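Local structure of Alpha/beta hydrolase fold protein (Ochrobactrum, 4G9E) at residues A[159-162]-A[168-171]; A[161-166]-A[219-224]; A[10-15]-A[71-76]; A[32-37]-A[183-188]. The protein acts as an N-acyl homoserine lactonase of the alpha/beta hydrolase fold, opening the lactone ring of bacterial quorum-sensing signals. All blocks are in the same frame, centred on the assembly; numbering follows the deposited sequence.

Interaction 1: residues A[159-162]-A[168-171]; sequences SYAR and PFEA. With C4L (N-butanoyl-L-homoserine), chain C.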
loop_
_atom_site.group_PDB
_atom_site.type_symbol
_atom_site.label_atom_id
_atom_site.label_comp_id
_atom_site.label_asym_id
_atom_site.label_seq_id
_atom_site.Cartn_x
_atom_site.Cartn_y
_atom_site.Cartn_z
ATOM N N SER A 159 1.248 -18.977 6.962
ATOM C CA SER A 159 0.294 -18.997 5.861
ATOM C C SER A 159 0.043 -17.593 5.328
ATOM O O SER A 159 0.025 -17.382 4.116
ATOM C CB SER A 159 -1.026 -19.645 6.274
ATOM O OG SER A 159 -1.776 -20.018 5.130
ATOM N N TYR A 160 -0.152 -16.638 6.234
ATOM C CA TYR A 160 -0.406 -15.266 5.818
ATOM C C TYR A 160 0.810 -14.666 5.120
ATOM O O TYR A 160 0.677 -14.019 4.083
ATOM C CB TYR A 160 -0.845 -14.388 6.999
ATOM C CG TYR A 160 -1.565 -13.132 6.558
ATOM C CD1 TYR A 160 -2.792 -13.213 5.914
ATOM C CD2 TYR A 160 -1.018 -11.871 6.767
ATOM C CE1 TYR A 160 -3.456 -12.084 5.494
ATOM C CE2 TYR A 160 -1.686 -10.723 6.350
ATOM C CZ TYR A 160 -2.902 -10.843 5.713
ATOM O OH TYR A 160 -3.570 -9.721 5.287
ATOM N N ALA A 161 1.992 -14.871 5.692
ATOM C CA ALA A 161 3.220 -14.347 5.099
ATOM C C ALA A 161 3.450 -14.914 3.706
ATOM O O ALA A 161 3.802 -14.187 2.769
ATOM C CB ALA A 161 4.410 -14.646 5.991
ATOM N N ARG A 162 3.266 -16.223 3.565
ATOM C CA ARG A 162 3.501 -16.857 2.275
ATOM C C ARG A 162 2.500 -16.385 1.222
ATOM O O ARG A 162 2.873 -16.124 0.086
ATOM C CB ARG A 162 3.483 -18.380 2.406
ATOM C CG ARG A 162 4.701 -18.936 3.123
ATOM C CD ARG A 162 4.745 -20.450 3.045
ATOM N NE ARG A 162 5.917 -21.003 3.723
ATOM C CZ ARG A 162 7.129 -21.090 3.188
ATOM N NH1 ARG A 162 7.340 -20.665 1.951
ATOM N NH2 ARG A 162 8.134 -21.605 3.889
ATOM N N PRO A 168 9.851 -15.082 -3.908
ATOM C CA PRO A 168 10.447 -16.089 -3.031
ATOM C C PRO A 168 10.141 -15.822 -1.570
ATOM O O PRO A 168 10.070 -14.685 -1.141
ATOM C CB PRO A 168 11.943 -15.886 -3.266
ATOM C CG PRO A 168 12.066 -14.430 -3.527
ATOM C CD PRO A 168 10.836 -14.059 -4.304
ATOM N N PHE A 169 9.970 -16.878 -0.794
ATOM C CA PHE A 169 9.764 -16.701 0.626
ATOM C C PHE A 169 11.073 -16.730 1.393
ATOM O O PHE A 169 12.026 -17.380 0.986
ATOM C CB PHE A 169 8.826 -17.759 1.177
ATOM C CG PHE A 169 8.254 -17.389 2.499
ATOM C CD1 PHE A 169 7.324 -16.373 2.588
ATOM C CD2 PHE A 169 8.675 -18.017 3.655
ATOM C CE1 PHE A 169 6.800 -16.004 3.805
ATOM C CE2 PHE A 169 8.153 -17.653 4.883
ATOM C CZ PHE A 169 7.215 -16.646 4.956
ATOM N N GLU A 170 11.128 -15.985 2.480
ATOM C CA GLU A 170 12.224 -16.195 3.381
ATOM C C GLU A 170 11.834 -15.900 4.815
ATOM O O GLU A 170 10.811 -15.248 5.064
ATOM C CB GLU A 170 13.411 -15.353 3.075
ATOM C CG GLU A 170 13.137 -13.907 2.908
ATOM C CD GLU A 170 14.402 -13.184 2.527
ATOM O OE1 GLU A 170 15.304 -13.209 3.317
ATOM O OE2 GLU A 170 14.529 -12.666 1.429
ATOM N N ALA A 171 12.690 -16.311 5.744
ATOM C CA ALA A 171 12.361 -16.299 7.161
ATOM C C ALA A 171 12.094 -14.908 7.713
ATOM O O ALA A 171 11.277 -14.754 8.612
ATOM C CB ALA A 171 13.458 -16.986 7.964
HETATM O O1 C4L C . -2.131 -7.665 1.926
HETATM C C4 C4L C . -2.989 -6.925 2.463
HETATM O O2 C4L C . -2.748 -5.760 2.852
HETATM C C3 C4L C . -4.386 -7.458 2.684
HETATM C C2 C4L C . -4.727 -8.568 1.682
HETATM C C1 C4L C . -5.882 -9.437 2.156
HETATM O O3 C4L C . -5.457 -10.268 3.247
HETATM N N1 C4L C . -5.408 -6.412 2.563
HETATM C C5 C4L C . -6.033 -5.893 3.624
HETATM O O4 C4L C . -5.821 -6.253 4.775
HETATM C C6 C4L C . -7.062 -4.820 3.350
HETATM C C7 C4L C . -8.338 -5.135 4.124
HETATM C C8 C4L C . -9.004 -6.422 3.654
#

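Interaction 2: residues A[161-166]-A[219-224]; sequences ARSTCG and EPFVEL. With C4L (N-butanoyl-L-homoserine), chain C.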
loop_
_atom_site.group_PDB
_atom_site.type_symbol
_atom_site.label_atom_id
_atom_site.label_comp_id
_atom_site.label_asym_id
_atom_site.label_seq_id
_atom_site.Cartn_x
_atom_site.Cartn_y
_atom_site.Cartn_z
ATOM N N ALA A 161 1.992 -14.871 5.692
ATOM C CA ALA A 161 3.220 -14.347 5.099
ATOM C C ALA A 161 3.450 -14.914 3.706
ATOM O O ALA A 161 3.802 -14.187 2.769
ATOM C CB ALA A 161 4.410 -14.646 5.991
ATOM N N ARG A 162 3.266 -16.223 3.565
ATOM C CA ARG A 162 3.501 -16.857 2.275
ATOM C C ARG A 162 2.500 -16.385 1.222
ATOM O O ARG A 162 2.873 -16.124 0.086
ATOM C CB ARG A 162 3.483 -18.380 2.406
ATOM C CG ARG A 162 4.701 -18.936 3.123
ATOM C CD ARG A 162 4.745 -20.450 3.045
ATOM N NE ARG A 162 5.917 -21.003 3.723
ATOM C CZ ARG A 162 7.129 -21.090 3.188
ATOM N NH1 ARG A 162 7.340 -20.665 1.951
ATOM N NH2 ARG A 162 8.134 -21.605 3.889
ATOM N N SER A 163 1.232 -16.269 1.600
ATOM C CA SER A 163 0.207 -15.891 0.631
ATOM C C SER A 163 0.282 -14.413 0.243
ATOM O O SER A 163 0.082 -14.061 -0.916
ATOM C CB SER A 163 -1.190 -16.242 1.147
ATOM O OG SER A 163 -1.459 -15.586 2.371
ATOM N N THR A 164 0.573 -13.543 1.204
ATOM C CA THR A 164 0.680 -12.121 0.891
ATOM C C THR A 164 1.946 -11.775 0.115
ATOM O O THR A 164 1.912 -10.916 -0.762
ATOM C CB THR A 164 0.592 -11.209 2.140
ATOM O OG1 THR A 164 1.632 -11.545 3.066
ATOM C CG2 THR A 164 -0.777 -11.303 2.799
ATOM N N CYS A 165 3.056 -12.437 0.423
ATOM C CA CYS A 165 4.341 -12.028 -0.140
ATOM C C CYS A 165 4.750 -12.803 -1.382
ATOM O O CYS A 165 5.528 -12.306 -2.191
ATOM C CB CYS A 165 5.443 -12.106 0.915
ATOM S SG CYS A 165 5.216 -10.942 2.260
ATOM N N GLY A 166 4.224 -14.011 -1.531
ATOM C CA GLY A 166 4.525 -14.823 -2.692
ATOM C C GLY A 166 5.975 -15.263 -2.775
ATOM O O GLY A 166 6.742 -15.162 -1.813
ATOM N N GLU A 219 -3.248 -13.370 -8.539
ATOM C CA GLU A 219 -3.745 -12.768 -7.303
ATOM C C GLU A 219 -4.613 -13.740 -6.513
ATOM O O GLU A 219 -5.653 -14.171 -7.007
ATOM C CB GLU A 219 -4.582 -11.535 -7.641
ATOM C CG GLU A 219 -3.973 -10.229 -7.203
ATOM C CD GLU A 219 -3.886 -10.090 -5.690
ATOM O OE1 GLU A 219 -3.197 -9.155 -5.233
ATOM O OE2 GLU A 219 -4.497 -10.898 -4.958
ATOM N N PRO A 220 -4.203 -14.081 -5.279
ATOM C CA PRO A 220 -5.011 -14.981 -4.443
ATOM C C PRO A 220 -6.063 -14.259 -3.602
ATOM O O PRO A 220 -6.939 -14.927 -3.049
ATOM C CB PRO A 220 -3.968 -15.612 -3.521
ATOM C CG PRO A 220 -2.924 -14.555 -3.377
ATOM C CD PRO A 220 -2.866 -13.841 -4.703
ATOM N N PHE A 221 -5.970 -12.935 -3.499
ATOM C CA PHE A 221 -6.868 -12.167 -2.637
ATOM C C PHE A 221 -7.852 -11.306 -3.411
ATOM O O PHE A 221 -8.973 -11.087 -2.963
ATOM C CB PHE A 221 -6.073 -11.253 -1.700
ATOM C CG PHE A 221 -5.223 -11.982 -0.710
ATOM C CD1 PHE A 221 -5.794 -12.639 0.365
ATOM C CD2 PHE A 221 -3.852 -11.992 -0.835
ATOM C CE1 PHE A 221 -5.006 -13.312 1.284
ATOM C CE2 PHE A 221 -3.062 -12.665 0.077
ATOM C CZ PHE A 221 -3.637 -13.325 1.136
ATOM N N VAL A 222 -7.423 -10.795 -4.558
ATOM C CA VAL A 222 -8.202 -9.800 -5.284
ATOM C C VAL A 222 -8.869 -10.377 -6.522
ATOM O O VAL A 222 -8.241 -11.094 -7.293
ATOM C CB VAL A 222 -7.320 -8.615 -5.701
ATOM C CG1 VAL A 222 -8.137 -7.572 -6.441
ATOM C CG2 VAL A 222 -6.660 -8.002 -4.475
ATOM N N GLU A 223 -10.148 -10.064 -6.700
ATOM C CA GLU A 223 -10.871 -10.460 -7.904
ATOM C C GLU A 223 -10.526 -9.531 -9.061
ATOM O O GLU A 223 -11.018 -8.404 -9.120
ATOM C CB GLU A 223 -12.376 -10.435 -7.655
ATOM C CG GLU A 223 -12.834 -11.453 -6.646
ATOM C CD GLU A 223 -12.925 -12.864 -7.205
ATOM O OE1 GLU A 223 -12.319 -13.167 -8.260
ATOM O OE2 GLU A 223 -13.618 -13.675 -6.568
ATOM N N LEU A 224 -9.688 -9.995 -9.979
ATOM C CA LEU A 224 -9.247 -9.144 -11.077
ATOM C C LEU A 224 -10.395 -8.751 -12.003
ATOM O O LEU A 224 -10.369 -7.673 -12.599
ATOM C CB LEU A 224 -8.116 -9.810 -11.862
ATOM C CG LEU A 224 -6.865 -10.091 -11.033
ATOM C CD1 LEU A 224 -5.788 -10.704 -11.908
ATOM C CD2 LEU A 224 -6.361 -8.818 -10.371
HETATM O O1 C4L C . -2.131 -7.665 1.926
HETATM C C4 C4L C . -2.989 -6.925 2.463
HETATM O O2 C4L C . -2.748 -5.760 2.852
HETATM C C3 C4L C . -4.386 -7.458 2.684
HETATM C C2 C4L C . -4.727 -8.568 1.682
HETATM C C1 C4L C . -5.882 -9.437 2.156
HETATM O O3 C4L C . -5.457 -10.268 3.247
HETATM N N1 C4L C . -5.408 -6.412 2.563
HETATM C C5 C4L C . -6.033 -5.893 3.624
HETATM O O4 C4L C . -5.821 -6.253 4.775
HETATM C C6 C4L C . -7.062 -4.820 3.350
HETATM C C7 C4L C . -8.338 -5.135 4.124
HETATM C C8 C4L C . -9.004 -6.422 3.654
#

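Interaction 3: residues A[10-15]-A[71-76]; sequences TSHGRI and PDRSYS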
loop_
_atom_site.group_PDB
_atom_site.type_symbol
_atom_site.label_atom_id
_atom_site.label_comp_id
_atom_site.label_asym_id
_atom_site.label_seq_id
_atom_site.Cartn_x
_atom_site.Cartn_y
_atom_site.Cartn_z
ATOM N N THR A 10 5.626 11.068 15.901
ATOM C CA THR A 10 4.374 11.598 15.387
ATOM C C THR A 10 3.284 11.470 16.428
ATOM O O THR A 10 3.469 10.835 17.468
ATOM C CB THR A 10 3.898 10.864 14.108
ATOM O OG1 THR A 10 3.310 9.601 14.458
ATOM C CG2 THR A 10 5.054 10.665 13.126
ATOM N N SER A 11 2.132 12.055 16.135
ATOM C CA SER A 11 0.999 11.973 17.043
ATOM C C SER A 11 0.472 10.551 17.176
ATOM O O SER A 11 -0.283 10.265 18.105
ATOM C CB SER A 11 -0.130 12.912 16.603
ATOM O OG SER A 11 -0.750 12.466 15.410
ATOM N N HIS A 12 0.875 9.673 16.257
ATOM C CA HIS A 12 0.441 8.284 16.267
ATOM C C HIS A 12 1.420 7.372 16.989
ATOM O O HIS A 12 1.098 6.221 17.296
ATOM C CB HIS A 12 0.290 7.791 14.830
ATOM C CG HIS A 12 -0.897 8.355 14.120
ATOM N ND1 HIS A 12 -0.874 9.569 13.469
ATOM C CD2 HIS A 12 -2.152 7.871 13.977
ATOM C CE1 HIS A 12 -2.064 9.803 12.944
ATOM N NE2 HIS A 12 -2.861 8.794 13.248
ATOM N N GLY A 13 2.618 7.880 17.243
ATOM C CA GLY A 13 3.693 7.058 17.760
ATOM C C GLY A 13 4.975 7.307 16.989
ATOM O O GLY A 13 5.061 8.228 16.179
ATOM N N ARG A 14 5.985 6.491 17.249
ATOM C CA ARG A 14 7.265 6.656 16.583
ATOM C C ARG A 14 7.250 5.843 15.298
ATOM O O ARG A 14 7.110 4.627 15.333
ATOM C CB ARG A 14 8.402 6.210 17.499
ATOM C CG ARG A 14 9.772 6.677 17.038
ATOM C CD ARG A 14 10.862 6.246 18.002
ATOM N NE ARG A 14 11.003 4.794 18.047
ATOM C CZ ARG A 14 10.729 4.047 19.111
ATOM N NH1 ARG A 14 10.303 4.614 20.233
ATOM N NH2 ARG A 14 10.887 2.731 19.055
ATOM N N ILE A 15 7.382 6.530 14.170
ATOM C CA ILE A 15 7.272 5.870 12.879
ATOM C C ILE A 15 8.629 5.740 12.197
ATOM O O ILE A 15 9.369 6.714 12.043
ATOM C CB ILE A 15 6.244 6.579 11.968
ATOM C CG1 ILE A 15 4.841 6.427 12.567
ATOM C CG2 ILE A 15 6.295 6.013 10.553
ATOM C CD1 ILE A 15 3.758 7.139 11.794
ATOM N N PRO A 71 -4.756 3.032 19.477
ATOM C CA PRO A 71 -5.249 2.096 18.460
ATOM C C PRO A 71 -6.602 2.493 17.871
ATOM O O PRO A 71 -6.850 2.245 16.686
ATOM C CB PRO A 71 -5.349 0.778 19.226
ATOM C CG PRO A 71 -4.258 0.885 20.250
ATOM C CD PRO A 71 -4.254 2.332 20.674
ATOM N N ASP A 72 -7.460 3.110 18.682
ATOM C CA ASP A 72 -8.797 3.490 18.240
ATOM C C ASP A 72 -8.772 4.610 17.192
ATOM O O ASP A 72 -9.705 4.766 16.406
ATOM C CB ASP A 72 -9.647 3.922 19.441
ATOM C CG ASP A 72 -9.868 2.797 20.443
ATOM O OD1 ASP A 72 -9.982 1.631 20.014
ATOM O OD2 ASP A 72 -9.954 3.090 21.659
ATOM N N ARG A 73 -7.710 5.402 17.205
ATOM C CA ARG A 73 -7.536 6.453 16.217
ATOM C C ARG A 73 -6.768 5.954 15.000
ATOM O O ARG A 73 -7.095 6.294 13.866
ATOM C CB ARG A 73 -6.776 7.618 16.838
ATOM C CG ARG A 73 -6.488 8.742 15.874
ATOM C CD ARG A 73 -5.472 9.706 16.453
ATOM N NE ARG A 73 -5.163 10.763 15.496
ATOM C CZ ARG A 73 -3.974 11.336 15.377
ATOM N NH1 ARG A 73 -2.973 10.953 16.154
ATOM N NH2 ARG A 73 -3.782 12.286 14.471
ATOM N N SER A 74 -5.732 5.160 15.239
ATOM C CA SER A 74 -4.738 4.883 14.201
ATOM C C SER A 74 -5.020 3.690 13.298
ATOM O O SER A 74 -4.682 3.721 12.110
ATOM C CB SER A 74 -3.364 4.689 14.839
ATOM O OG SER A 74 -2.949 5.854 15.517
ATOM N N TYR A 75 -5.591 2.630 13.863
ATOM C CA TYR A 75 -5.672 1.362 13.147
ATOM C C TYR A 75 -6.938 1.287 12.299
ATOM O O TYR A 75 -7.907 0.602 12.643
ATOM C CB TYR A 75 -5.609 0.194 14.123
ATOM C CG TYR A 75 -4.306 0.035 14.877
ATOM C CD1 TYR A 75 -3.099 0.508 14.369
ATOM C CD2 TYR A 75 -4.283 -0.646 16.086
ATOM C CE1 TYR A 75 -1.914 0.318 15.066
ATOM C CE2 TYR A 75 -3.111 -0.843 16.783
ATOM C CZ TYR A 75 -1.924 -0.366 16.265
ATOM O OH TYR A 75 -0.740 -0.545 16.942
ATOM N N SER A 76 -6.925 2.027 11.197
ATOM C CA SER A 76 -8.009 2.008 10.231
ATOM C C SER A 76 -7.453 2.578 8.946
ATOM O O SER A 76 -6.442 3.277 8.957
ATOM C CB SER A 76 -9.195 2.852 10.700
ATOM O OG SER A 76 -8.868 4.231 10.685
HETATM O O HOH W 1 -2.924 9.292 18.541
HETATM O O HOH W 2 -2.116 6.798 17.868
#

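Interaction 4: residues A[32-37]-A[183-188]; sequences GNSSSG and RARRIM. With C4L (N-butanoyl-L-homoserine), chain C.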
loop_
_atom_site.group_PDB
_atom_site.type_symbol
_atom_site.label_atom_id
_atom_site.label_comp_id
_atom_site.label_asym_id
_atom_site.label_seq_id
_atom_site.Cartn_x
_atom_site.Cartn_y
_atom_site.Cartn_z
ATOM N N GLY A 32 1.522 -3.364 3.061
ATOM C CA GLY A 32 0.262 -4.029 3.322
ATOM C C GLY A 32 0.066 -4.512 4.745
ATOM O O GLY A 32 0.881 -4.272 5.637
ATOM N N ASN A 33 -1.050 -5.198 4.942
ATOM C CA ASN A 33 -1.447 -5.738 6.233
ATOM C C ASN A 33 -0.351 -6.639 6.803
ATOM O O ASN A 33 0.058 -7.614 6.166
ATOM C CB ASN A 33 -2.731 -6.534 6.017
ATOM C CG ASN A 33 -3.379 -6.993 7.303
ATOM O OD1 ASN A 33 -2.715 -7.269 8.307
ATOM N ND2 ASN A 33 -4.697 -7.100 7.266
ATOM N N SER A 34 0.129 -6.293 7.996
ATOM C CA SER A 34 1.115 -7.099 8.720
ATOM C C SER A 34 2.482 -7.132 8.053
ATOM O O SER A 34 3.299 -8.003 8.348
ATOM C CB SER A 34 0.595 -8.525 8.981
ATOM O OG SER A 34 -0.633 -8.487 9.706
ATOM N N SER A 35 2.732 -6.172 7.165
ATOM C CA SER A 35 4.013 -6.106 6.476
ATOM C C SER A 35 4.851 -4.962 7.041
ATOM O O SER A 35 4.678 -4.558 8.192
ATOM C CB SER A 35 3.809 -5.968 4.964
ATOM O OG SER A 35 5.019 -6.179 4.262
ATOM N N SER A 36 5.761 -4.457 6.215
ATOM C CA SER A 36 6.709 -3.420 6.597
ATOM C C SER A 36 7.224 -2.759 5.324
ATOM O O SER A 36 7.204 -3.376 4.260
ATOM C CB SER A 36 7.887 -4.055 7.340
ATOM O OG SER A 36 8.989 -3.169 7.441
ATOM N N GLY A 37 7.683 -1.512 5.422
ATOM C CA GLY A 37 8.343 -0.866 4.298
ATOM C C GLY A 37 9.581 -1.613 3.815
ATOM O O GLY A 37 10.019 -1.432 2.677
ATOM N N ARG A 183 -4.137 -6.247 17.222
ATOM C CA ARG A 183 -5.272 -5.337 17.360
ATOM C C ARG A 183 -5.486 -4.540 16.081
ATOM O O ARG A 183 -6.617 -4.201 15.734
ATOM C CB ARG A 183 -5.062 -4.374 18.527
ATOM C CG ARG A 183 -4.957 -5.067 19.868
ATOM C CD ARG A 183 -4.631 -4.090 20.985
ATOM N NE ARG A 183 -3.371 -3.401 20.732
ATOM C CZ ARG A 183 -2.905 -2.401 21.468
ATOM N NH1 ARG A 183 -3.597 -1.969 22.516
ATOM N NH2 ARG A 183 -1.747 -1.832 21.156
ATOM N N ALA A 184 -4.396 -4.237 15.383
ATOM C CA ALA A 184 -4.484 -3.461 14.158
ATOM C C ALA A 184 -5.243 -4.225 13.076
ATOM O O ALA A 184 -6.000 -3.630 12.315
ATOM C CB ALA A 184 -3.097 -3.054 13.671
ATOM N N ARG A 185 -5.036 -5.536 12.996
ATOM C CA ARG A 185 -5.788 -6.341 12.044
ATOM C C ARG A 185 -7.277 -6.308 12.361
ATOM O O ARG A 185 -8.104 -6.020 11.496
ATOM C CB ARG A 185 -5.292 -7.786 12.046
ATOM C CG ARG A 185 -3.946 -7.962 11.356
ATOM C CD ARG A 185 -3.568 -9.429 11.240
ATOM N NE ARG A 185 -3.233 -10.029 12.529
ATOM C CZ ARG A 185 -1.995 -10.198 12.987
ATOM N NH1 ARG A 185 -0.951 -9.806 12.267
ATOM N NH2 ARG A 185 -1.797 -10.770 14.169
ATOM N N ARG A 186 -7.613 -6.593 13.613
ATOM C CA ARG A 186 -9.009 -6.699 14.005
ATOM C C ARG A 186 -9.751 -5.384 13.805
ATOM O O ARG A 186 -10.825 -5.352 13.199
ATOM C CB ARG A 186 -9.126 -7.149 15.458
ATOM C CG ARG A 186 -10.558 -7.147 15.961
ATOM C CD ARG A 186 -10.692 -7.737 17.353
ATOM N NE ARG A 186 -9.698 -7.216 18.287
ATOM C CZ ARG A 186 -9.819 -6.081 18.970
ATOM N NH1 ARG A 186 -10.890 -5.309 18.824
ATOM N NH2 ARG A 186 -8.855 -5.714 19.804
ATOM N N ILE A 187 -9.178 -4.301 14.319
ATOM C CA ILE A 187 -9.861 -3.017 14.297
ATOM C C ILE A 187 -9.974 -2.480 12.871
ATOM O O ILE A 187 -11.037 -2.029 12.452
ATOM C CB ILE A 187 -9.181 -2.005 15.233
ATOM C CG1 ILE A 187 -9.249 -2.499 16.683
ATOM C CG2 ILE A 187 -9.856 -0.652 15.129
ATOM C CD1 ILE A 187 -8.338 -1.749 17.619
ATOM N N MET A 188 -8.892 -2.551 12.105
ATOM C CA MET A 188 -8.937 -2.059 10.741
ATOM C C MET A 188 -9.998 -2.786 9.932
ATOM O O MET A 188 -10.762 -2.161 9.201
ATOM C CB MET A 188 -7.563 -2.179 10.077
ATOM C CG MET A 188 -7.528 -1.805 8.596
ATOM S SD MET A 188 -8.062 -3.112 7.469
ATOM C CE MET A 188 -6.860 -4.396 7.804
HETATM O O1 C4L C . -2.131 -7.665 1.926
HETATM C C4 C4L C . -2.989 -6.925 2.463
HETATM O O2 C4L C . -2.748 -5.760 2.852
HETATM C C3 C4L C . -4.386 -7.458 2.684
HETATM C C2 C4L C . -4.727 -8.568 1.682
HETATM C C1 C4L C . -5.882 -9.437 2.156
HETATM O O3 C4L C . -5.457 -10.268 3.247
HETATM N N1 C4L C . -5.408 -6.412 2.563
HETATM C C5 C4L C . -6.033 -5.893 3.624
HETATM O O4 C4L C . -5.821 -6.253 4.775
HETATM C C6 C4L C . -7.062 -4.820 3.350
HETATM C C7 C4L C . -8.338 -5.135 4.124
HETATM C C8 C4L C . -9.004 -6.422 3.654
#

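Interaction 1: residues A[159-162]-A[168-171]
R162 runs across the ring of F169 at about a right angle, and its aliphatic part takes the centre. R162 CG stands over the middle of one ring face, 3.6 Å from the centroid of F169 in a CH-pi contact. Beyond it the chain is extended, so the guanidinium passes over the CD2 side of the ring, its plane inclined 36° to the ring, too steeply for a flat stack; R162 NH1 comes 3.4 Å from F169 CB. E158, one helical turn back, holds R162 NE in a salt bridge. With CG anti to the backbone N (chi1 -162°), F169 reaches toward the helix and sets its edge on the small methyl of A161, with A161 CB 3.5 Å from F169 CE1. F169 has two conformers, so the fine detail of its packing holds for the conformer described.

Y160 serves the other side of the helix, where its OH lies 2.8 Å from O3, the hydroxyl of the bound N-butanoyl-homoserine, in a hydrogen bond near the ring plane. A phenylalanine here would probably leave the ligand's O3 without this hydrogen-bonding mate. One helix thus combines cover of an aromatic ring by the aliphatic part of an arginine outside with a polar grip on the ligand within.

Interaction 2: residues A[161-166]-A[219-224]
E219 OE2 accepts two backbone N-H groups and so ties down the backbone from which F221 reaches S163 and T164. F221 N approaches at 2.9 Å from E219 OE2, nearly in line with the carboxylate C-O bond, whereas V222 N reaches the same oxygen E219 OE2 at 3.0 Å from above the carboxylate plane, 54° out of it. Glutamate suits the place because its second oxygen, OE1, remains for H248 ND1, consistent with the acid of a Ser-His-Glu catalytic triad.

The F221 ring wedges between helix and ligand. One face looks onto the bound N-butanoyl-homoserine, F221 CE1 lying 3.7 Å from its hydroxyl O3, with that oxygen displaced toward the ring rim. The far end of the ring abuts the helix: F221 CE2 is 3.6 Å from the backbone S163 O and 3.8 Å from T164 CG2. Threonine fits by dividing its branches. T164 OG1 lies between the backbone N and the carbonyl carbon (chi1 59°) and bonds to Y160 O, leaving the methyl T164 CG2 to line the pocket, 4.0 Å from the ligand's O1. S163 OG, which has two conformers, stands at the ring edge and is hydrogen-bonded to S159 O and Y160 O in the conformer described. P220 adds a looser touch, its CG 3.9 Å from S163 O.

H248 meets the F221 ring edge-to-face. The contact thereby joins the C-terminal end of helix 154-165 to the loop between strand 211-216 and helix 224-227, whose N-cap position is E223.

Interaction 3: residues A[10-15]-A[71-76]
S11 OG receives both terminal nitrogens of R73, with R73 NH1 at 2.8 Å and R73 NH2 at 3.2 Å from S11 OG and the oxygen in the guanidinium plane. S11 OG is also hydrogen-bonded to E86 OE1, so the hydroxyl links an arginine to a carboxylate. A water takes a further N-H of R73, its oxygen 2.9 Å from R73 NH1, and donates to S11 O.

The guanidinium lies flat on the H12 ring, centres 3.8 Å apart and planes at 16°. The arginine chain, extended from CG to NE, carries it there, while H12 ND1 makes a weak hydrogen bond to E86 OE1. Replacing H12 by an alanine is likely to take away the flat surface under the R73 guanidinium and E86's weak partner. S74 OG is hydrogen-bonded to a second water, 2.7 Å from S74 OG, which gives only a weak bond to H12 O.

Within 10-15, T10 OG1 accepts from H12 N, an ST turn, and donates to G13 O, 2.8 Å from T10 OG1. In G13's backbone conformation a side chain would press on the preceding carbonyl. The type I turn T10-G13 closes the beta hairpin of strands 4-10 and 13-19, at the edge of the alpha/beta hydrolase sheet.

Interaction 4: residues A[32-37]-A[183-188]
The loop following strand 24-30 carries part of the ligand site, where N33 meets helix 182-194 through R185 and M188. As in other alpha/beta hydrolases, a backbone N-H here probably contributes to an oxyanion hole: N33 N donates to the ligand carboxylate oxygen O2, 2.8 Å from N33 N, almost straight at 175°, and L103 N also bonds the ligand. G32 suits its place, since a CB would clash with that oxygen.

The side chain of N33 works in two directions. With N33 CG anti to the backbone N (chi1 -172°), the amide reaches the ligand, and N33 ND2 donates to the ligand's amide oxygen O4, 2.9 Å from N33 ND2, as well as to A147 O. On the other branch, N33 OD1 accepts from S34 OG at 2.8 Å, which fixes the rotation of the amide. S34 OG in turn accepts from R185 NH1 at 2.9 Å, 158° at the hydrogen and in the guanidinium plane. R185 CG rests 3.4 Å from N33 OD1, its chain bent at chi3; Q149 O and E150 O take its NE and NH2, and F152 adds a cation-pi contact. M188, its chain bent at chi2 and chi3, crosses N33 at a slant, with M188 CE 3.5 Å from N33 ND2.

Arginine, serine and asparagine thus form a buried relay of hydrogen bonds ending on the ligand, in which the arginine's charge would probably polarise the serine hydroxyl and the amide beyond it.

In the fold
From the N terminus, interaction 3 opens at the hairpin turn 10-15 and closes at helix 71-74. Before it closes, the loop 32-37 begins interaction 4, which ends on helix 182-194, so the two cross; they also touch, Y75 packing on A184 and I187. Within the long loop of interaction 4, helix 154-165 starts both remaining contacts. Interaction 1 closes after six residues, at the loop leading to helix 171-179, and lies wholly inside interaction 4; interaction 2 runs on to 219-224 and crosses it. Interactions 1, 2 and 4 converge on the ligand, joining helices 154-165 and 182-194 to loops that follow strands 24-30 and 211-216.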